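Local atomic coordinates of cytolethal distending toxin protein C (Haemophilus ducreyi, PDB entry 1SR4), a protein that forms, with two partner chains, a bacterial genotoxin that damages DNA, and may bind carbohydrate through its lectin-like beta-trefoil. Residues V66-V71 against K75-L80; F105-A110 against F114-H119. One frame throughout, in Å; residues are numbered along the deposited sequence.

Contact 1: V66-V71 against K75-L80; sequences VQFKVV and KCFAFL
C76 lies across strand 64-69 where strand 75-77 meets it in a single bridge with K69. Its CB sits 3.5 Å from F68 O. With chi1 at -76° the sulfur lies anti to the carbonyl carbon, which brings SG alongside strand 64-69, 4.0 Å from Q67 CB and equally close to K69 CB; beyond that, it bonds to C87. A buried cysteine suits this place because it can pack against methylene groups and also tie strand 75-77 covalently to the chain just past strand 84-86. Two backbone bonds flank the bridge: F77 N reaches F68 O at 2.8 Å, and V70 N gives an almost straight bond (177°) to K75 O. The strands cross at 115°, and the return bond of the F68-F77 pair runs through a water, which accepts from F68 N and donates to F77 O. F68 CB and F77 CB touch at 3.9 Å. V70 CG2 lies beside K75 CB. K69, long and bent at its last torsion, carries NZ to V70 O and E47. The large apolar ring of F68 suits its buried place among W46, L48, F95 and L97; F77 also meets F95, and strand 75-77 pairs antiparallel with 84-86.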
loop_
_atom_site.group_PDB
_atom_site.type_symbol
_atom_site.label_atom_id
_atom_site.label_comp_id
_atom_site.label_asym_id
_atom_site.label_seq_id
_atom_site.Cartn_x
_atom_site.Cartn_y
_atom_site.Cartn_z
ATOM N N VAL C 66 -17.646 -2.675 6.539
ATOM C CA VAL C 66 -17.770 -1.809 5.374
ATOM C C VAL C 66 -19.044 -2.078 4.584
ATOM O O VAL C 66 -19.830 -2.972 4.899
ATOM C CB VAL C 66 -16.590 -2.006 4.362
ATOM C CG1 VAL C 66 -15.235 -1.831 5.061
ATOM C CG2 VAL C 66 -16.688 -3.394 3.707
ATOM N N GLN C 67 -19.237 -1.268 3.554
ATOM C CA GLN C 67 -20.341 -1.445 2.632
ATOM C C GLN C 67 -19.696 -1.207 1.273
ATOM O O GLN C 67 -18.715 -0.475 1.172
ATOM C CB GLN C 67 -21.448 -0.414 2.863
ATOM C CG GLN C 67 -22.217 -0.582 4.169
ATOM C CD GLN C 67 -23.249 0.518 4.349
ATOM O OE1 GLN C 67 -22.904 1.696 4.346
ATOM N NE2 GLN C 67 -24.519 0.138 4.494
ATOM N N PHE C 68 -20.229 -1.843 0.240
ATOM C CA PHE C 68 -19.731 -1.651 -1.111
ATOM C C PHE C 68 -20.861 -0.862 -1.773
ATOM O O PHE C 68 -21.943 -1.396 -2.017
ATOM C CB PHE C 68 -19.514 -3.005 -1.787
ATOM C CG PHE C 68 -18.534 -3.888 -1.052
ATOM C CD1 PHE C 68 -17.182 -3.569 -1.012
ATOM C CD2 PHE C 68 -18.979 -4.999 -0.336
ATOM C CE1 PHE C 68 -16.283 -4.344 -0.264
ATOM C CE2 PHE C 68 -18.086 -5.773 0.411
ATOM C CZ PHE C 68 -16.742 -5.444 0.445
ATOM N N LYS C 69 -20.599 0.412 -2.049
ATOM C CA LYS C 69 -21.591 1.312 -2.630
ATOM C C LYS C 69 -21.463 1.549 -4.128
ATOM O O LYS C 69 -20.364 1.672 -4.670
ATOM C CB LYS C 69 -21.528 2.658 -1.895
ATOM C CG LYS C 69 -22.505 3.723 -2.386
ATOM C CD LYS C 69 -22.206 5.063 -1.714
ATOM C CE LYS C 69 -22.994 6.215 -2.354
ATOM N NZ LYS C 69 -22.741 6.296 -3.824
ATOM N N VAL C 70 -22.612 1.623 -4.782
ATOM C CA VAL C 70 -22.696 1.866 -6.211
ATOM C C VAL C 70 -22.307 3.314 -6.472
ATOM O O VAL C 70 -22.659 4.214 -5.707
ATOM C CB VAL C 70 -24.147 1.649 -6.734
ATOM C CG1 VAL C 70 -24.256 2.053 -8.202
ATOM C CG2 VAL C 70 -24.546 0.178 -6.564
ATOM N N VAL C 71 -21.578 3.540 -7.550
ATOM C CA VAL C 71 -21.184 4.896 -7.890
ATOM C C VAL C 71 -22.425 5.704 -8.293
ATOM O O VAL C 71 -23.198 5.271 -9.143
ATOM C CB VAL C 71 -20.200 4.903 -9.078
ATOM C CG1 VAL C 71 -19.909 6.338 -9.516
ATOM C CG2 VAL C 71 -18.895 4.188 -8.679
ATOM N N LYS C 75 -27.198 2.886 -3.277
ATOM C CA LYS C 75 -27.391 1.448 -3.305
ATOM C C LYS C 75 -26.087 0.766 -2.919
ATOM O O LYS C 75 -25.001 1.264 -3.221
ATOM C CB LYS C 75 -27.831 0.994 -4.694
ATOM C CG LYS C 75 -29.105 1.666 -5.176
ATOM C CD LYS C 75 -30.259 1.401 -4.206
ATOM C CE LYS C 75 -31.532 2.149 -4.608
ATOM N NZ LYS C 75 -32.665 1.790 -3.722
ATOM N N CYS C 76 -26.208 -0.386 -2.264
ATOM C CA CYS C 76 -25.053 -1.137 -1.793
ATOM C C CYS C 76 -25.172 -2.627 -2.093
ATOM O O CYS C 76 -26.276 -3.183 -2.122
ATOM C CB CYS C 76 -24.895 -0.931 -0.278
ATOM S SG CYS C 76 -24.213 0.680 0.262
ATOM N N PHE C 77 -24.031 -3.269 -2.321
ATOM C CA PHE C 77 -24.011 -4.692 -2.599
ATOM C C PHE C 77 -24.777 -5.470 -1.523
ATOM O O PHE C 77 -24.664 -5.172 -0.334
ATOM C CB PHE C 77 -22.565 -5.199 -2.647
ATOM C CG PHE C 77 -22.459 -6.690 -2.647
ATOM C CD1 PHE C 77 -22.633 -7.408 -3.824
ATOM C CD2 PHE C 77 -22.264 -7.383 -1.458
ATOM C CE1 PHE C 77 -22.618 -8.804 -3.817
ATOM C CE2 PHE C 77 -22.249 -8.784 -1.431
ATOM C CZ PHE C 77 -22.427 -9.494 -2.613
ATOM N N ALA C 78 -25.542 -6.473 -1.941
ATOM C CA ALA C 78 -26.294 -7.303 -0.998
ATOM C C ALA C 78 -26.771 -8.594 -1.670
ATOM O O ALA C 78 -26.843 -8.665 -2.895
ATOM C CB ALA C 78 -27.497 -6.517 -0.449
ATOM N N PHE C 79 -27.059 -9.621 -0.876
ATOM C CA PHE C 79 -27.573 -10.884 -1.413
ATOM C C PHE C 79 -29.100 -10.744 -1.475
ATOM O O PHE C 79 -29.845 -11.491 -0.847
ATOM C CB PHE C 79 -27.183 -12.054 -0.504
ATOM C CG PHE C 79 -25.727 -12.438 -0.604
ATOM C CD1 PHE C 79 -25.308 -13.406 -1.519
ATOM C CD2 PHE C 79 -24.770 -11.780 0.167
ATOM C CE1 PHE C 79 -23.952 -13.714 -1.670
ATOM C CE2 PHE C 79 -23.413 -12.071 0.029
ATOM C CZ PHE C 79 -22.999 -13.040 -0.892
ATOM N N LEU C 80 -29.550 -9.748 -2.220
ATOM C CA LEU C 80 -30.967 -9.473 -2.386
ATOM C C LEU C 80 -31.197 -8.977 -3.802
ATOM O O LEU C 80 -30.288 -8.409 -4.429
ATOM C CB LEU C 80 -31.424 -8.375 -1.425
ATOM C CG LEU C 80 -31.647 -8.652 0.052
ATOM C CD1 LEU C 80 -31.940 -7.335 0.735
ATOM C CD2 LEU C 80 -32.803 -9.645 0.243
HETATM O O HOH W 1 -22.514 -3.536 0.710
#

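Contact 2: F105-A110 against F114-H119; sequences FLIKDA and FCITSH
F114 N donates to D109 OD1 at 2.7 Å, meeting the oxygen nearly along its C-O direction, although the N-H itself is bent to 140°. D109 CG sits between its own backbone N and carbonyl carbon (chi1 66°), a torsion that brings the carboxylate nearer segment 114-119, within reach of F114 N; its other oxygen, OD2, takes the N-H of L112. One aspartate thus serves two turn amides, a task its short side chain fits well. Behind it the backbones pair: D109 N bonds F114 O, whose position is less sure, and I116 N bonds I107 O at 2.8 Å. The strands cross at 121°, and the reverse link of the I107-I116 pair runs through a water, which accepts from I107 N at 2.9 Å and donates to I116 O, which W144 NE1 also grips. I116 CB and CG1 lie beside I107 O, at 3.6 Å. I107 CG2 touches I116 CD1 at 3.7 Å as the two side chains cross obliquely; beta-branched isoleucine is at home in the extended backbone of a strand. K108 runs its methylenes past C115, CD lying 3.9 Å from SG; it is long enough to carry NZ onward to D61. C115 itself is joined to C129, so apolar carbon packs against a covalent link. D109 is buried, touching F95 and L126. The N-H groups of F114 and L112 would favour its carboxylate form, whereas burial and the nearby acceptor F114 O, less surely placed, would oppose it; the arrangement is consistent with a turn held by the carboxylate through two N-H groups.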
loop_
_atom_site.group_PDB
_atom_site.type_symbol
_atom_site.label_atom_id
_atom_site.label_comp_id
_atom_site.label_asym_id
_atom_site.label_seq_id
_atom_site.Cartn_x
_atom_site.Cartn_y
_atom_site.Cartn_z
ATOM N N PHE C 105 -8.450 -10.953 1.008
ATOM C CA PHE C 105 -9.357 -10.766 2.129
ATOM C C PHE C 105 -10.428 -11.829 2.130
ATOM O O PHE C 105 -10.806 -12.359 1.070
ATOM C CB PHE C 105 -10.071 -9.405 2.050
ATOM C CG PHE C 105 -9.160 -8.247 2.268
ATOM C CD1 PHE C 105 -8.895 -7.795 3.562
ATOM C CD2 PHE C 105 -8.483 -7.676 1.196
ATOM C CE1 PHE C 105 -7.952 -6.783 3.789
ATOM C CE2 PHE C 105 -7.536 -6.661 1.420
ATOM C CZ PHE C 105 -7.276 -6.223 2.717
ATOM N N LEU C 106 -10.887 -12.144 3.337
ATOM C CA LEU C 106 -12.021 -13.033 3.513
ATOM C C LEU C 106 -13.086 -11.963 3.751
ATOM O O LEU C 106 -12.771 -10.876 4.244
ATOM C CB LEU C 106 -11.886 -13.893 4.773
ATOM C CG LEU C 106 -11.449 -15.343 4.587
ATOM C CD1 LEU C 106 -10.010 -15.354 4.139
ATOM C CD2 LEU C 106 -11.614 -16.129 5.903
ATOM N N ILE C 107 -14.332 -12.229 3.394
ATOM C CA ILE C 107 -15.372 -11.238 3.636
ATOM C C ILE C 107 -16.564 -11.897 4.309
ATOM O O ILE C 107 -17.121 -12.862 3.778
ATOM C CB ILE C 107 -15.872 -10.571 2.336
ATOM C CG1 ILE C 107 -14.704 -9.903 1.600
ATOM C CG2 ILE C 107 -16.945 -9.522 2.681
ATOM C CD1 ILE C 107 -15.095 -9.256 0.266
ATOM N N LYS C 108 -16.944 -11.394 5.480
ATOM C CA LYS C 108 -18.098 -11.948 6.172
ATOM C C LYS C 108 -19.213 -10.920 6.201
ATOM O O LYS C 108 -18.967 -9.725 5.982
ATOM C CB LYS C 108 -17.729 -12.336 7.616
ATOM C CG LYS C 108 -16.597 -13.345 7.698
ATOM C CD LYS C 108 -16.686 -14.203 8.944
ATOM C CE LYS C 108 -15.934 -13.605 10.107
ATOM N NZ LYS C 108 -15.969 -14.534 11.284
ATOM N N ASP C 109 -20.445 -11.379 6.433
ATOM C CA ASP C 109 -21.556 -10.447 6.569
ATOM C C ASP C 109 -21.517 -10.078 8.060
ATOM O O ASP C 109 -21.116 -10.892 8.907
ATOM C CB ASP C 109 -22.899 -11.092 6.170
ATOM C CG ASP C 109 -23.326 -12.208 7.108
ATOM O OD1 ASP C 109 -22.574 -13.201 7.252
ATOM O OD2 ASP C 109 -24.423 -12.086 7.701
ATOM N N ALA C 110 -21.888 -8.845 8.379
ATOM C CA ALA C 110 -21.851 -8.384 9.754
ATOM C C ALA C 110 -22.909 -9.017 10.634
ATOM O O ALA C 110 -22.667 -9.262 11.810
ATOM C CB ALA C 110 -21.986 -6.858 9.801
ATOM N N PHE C 114 -21.211 -15.079 8.569
ATOM C CA PHE C 114 -20.990 -16.097 7.536
ATOM C C PHE C 114 -19.946 -15.531 6.561
ATOM O O PHE C 114 -19.717 -14.322 6.540
ATOM C CB PHE C 114 -22.270 -16.377 6.743
ATOM C CG PHE C 114 -23.287 -17.234 7.460
ATOM C CD1 PHE C 114 -23.153 -17.553 8.802
ATOM C CD2 PHE C 114 -24.409 -17.695 6.777
ATOM C CE1 PHE C 114 -24.122 -18.309 9.457
ATOM C CE2 PHE C 114 -25.385 -18.451 7.423
ATOM C CZ PHE C 114 -25.237 -18.757 8.767
ATOM N N CYS C 115 -19.345 -16.395 5.741
ATOM C CA CYS C 115 -18.323 -15.980 4.771
ATOM C C CYS C 115 -18.851 -15.963 3.336
ATOM O O CYS C 115 -19.625 -16.826 2.941
ATOM C CB CYS C 115 -17.129 -16.948 4.801
ATOM S SG CYS C 115 -16.059 -16.967 6.276
ATOM N N ILE C 116 -18.415 -14.989 2.544
ATOM C CA ILE C 116 -18.819 -14.921 1.147
ATOM C C ILE C 116 -17.832 -15.791 0.383
ATOM O O ILE C 116 -16.621 -15.616 0.503
ATOM C CB ILE C 116 -18.716 -13.477 0.589
ATOM C CG1 ILE C 116 -19.694 -12.566 1.331
ATOM C CG2 ILE C 116 -18.978 -13.479 -0.926
ATOM C CD1 ILE C 116 -19.733 -11.134 0.782
ATOM N N THR C 117 -18.337 -16.723 -0.410
ATOM C CA THR C 117 -17.456 -17.608 -1.170
ATOM C C THR C 117 -17.889 -17.673 -2.630
ATOM O O THR C 117 -19.024 -17.324 -2.971
ATOM C CB THR C 117 -17.494 -19.058 -0.623
ATOM O OG1 THR C 117 -18.826 -19.577 -0.752
ATOM C CG2 THR C 117 -17.070 -19.102 0.831
ATOM N N SER C 118 -16.968 -18.094 -3.488
ATOM C CA SER C 118 -17.263 -18.272 -4.903
ATOM C C SER C 118 -16.404 -19.450 -5.364
ATOM O O SER C 118 -15.189 -19.314 -5.492
ATOM C CB SER C 118 -16.910 -17.027 -5.705
ATOM O OG SER C 118 -17.271 -17.211 -7.064
ATOM N N HIS C 119 -17.040 -20.592 -5.608
ATOM C CA HIS C 119 -16.347 -21.817 -6.027
ATOM C C HIS C 119 -16.358 -22.074 -7.523
ATOM O O HIS C 119 -15.773 -23.055 -7.991
ATOM C CB HIS C 119 -16.993 -23.042 -5.363
ATOM C CG HIS C 119 -16.715 -23.167 -3.901
ATOM N ND1 HIS C 119 -17.487 -22.553 -2.937
ATOM C CD2 HIS C 119 -15.753 -23.847 -3.236
ATOM C CE1 HIS C 119 -17.013 -22.854 -1.740
ATOM N NE2 HIS C 119 -15.961 -23.637 -1.893
HETATM O O HOH W 2 -14.745 -14.906 2.395
#

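How the contacts relate
Both contacts are largely buried: contact 1 is centred about 8 Å from the centre of the chain and contact 2 about 10 Å, with K69, K75 and F114 partly exposed. Their own centres lie about 14 Å apart. Each pairs a strand of the six-stranded sheet, 64-69 or 105-109, with a short strand that crosses it steeply and leaves in its own hairpin, as suits a beta-trefoil; strand 95-99 lies between the two sheet strands. A cysteine at the single bridge and a bridging water recur in both. Where they meet, F79 CE2 approaches I116 CD1 at 3.9 Å. Contact 1 contributes aromatic rings there, contact 2 isoleucine branches; its aspartate-bound turn lies apart, and F105 also packs on I25 of the CdtB chain.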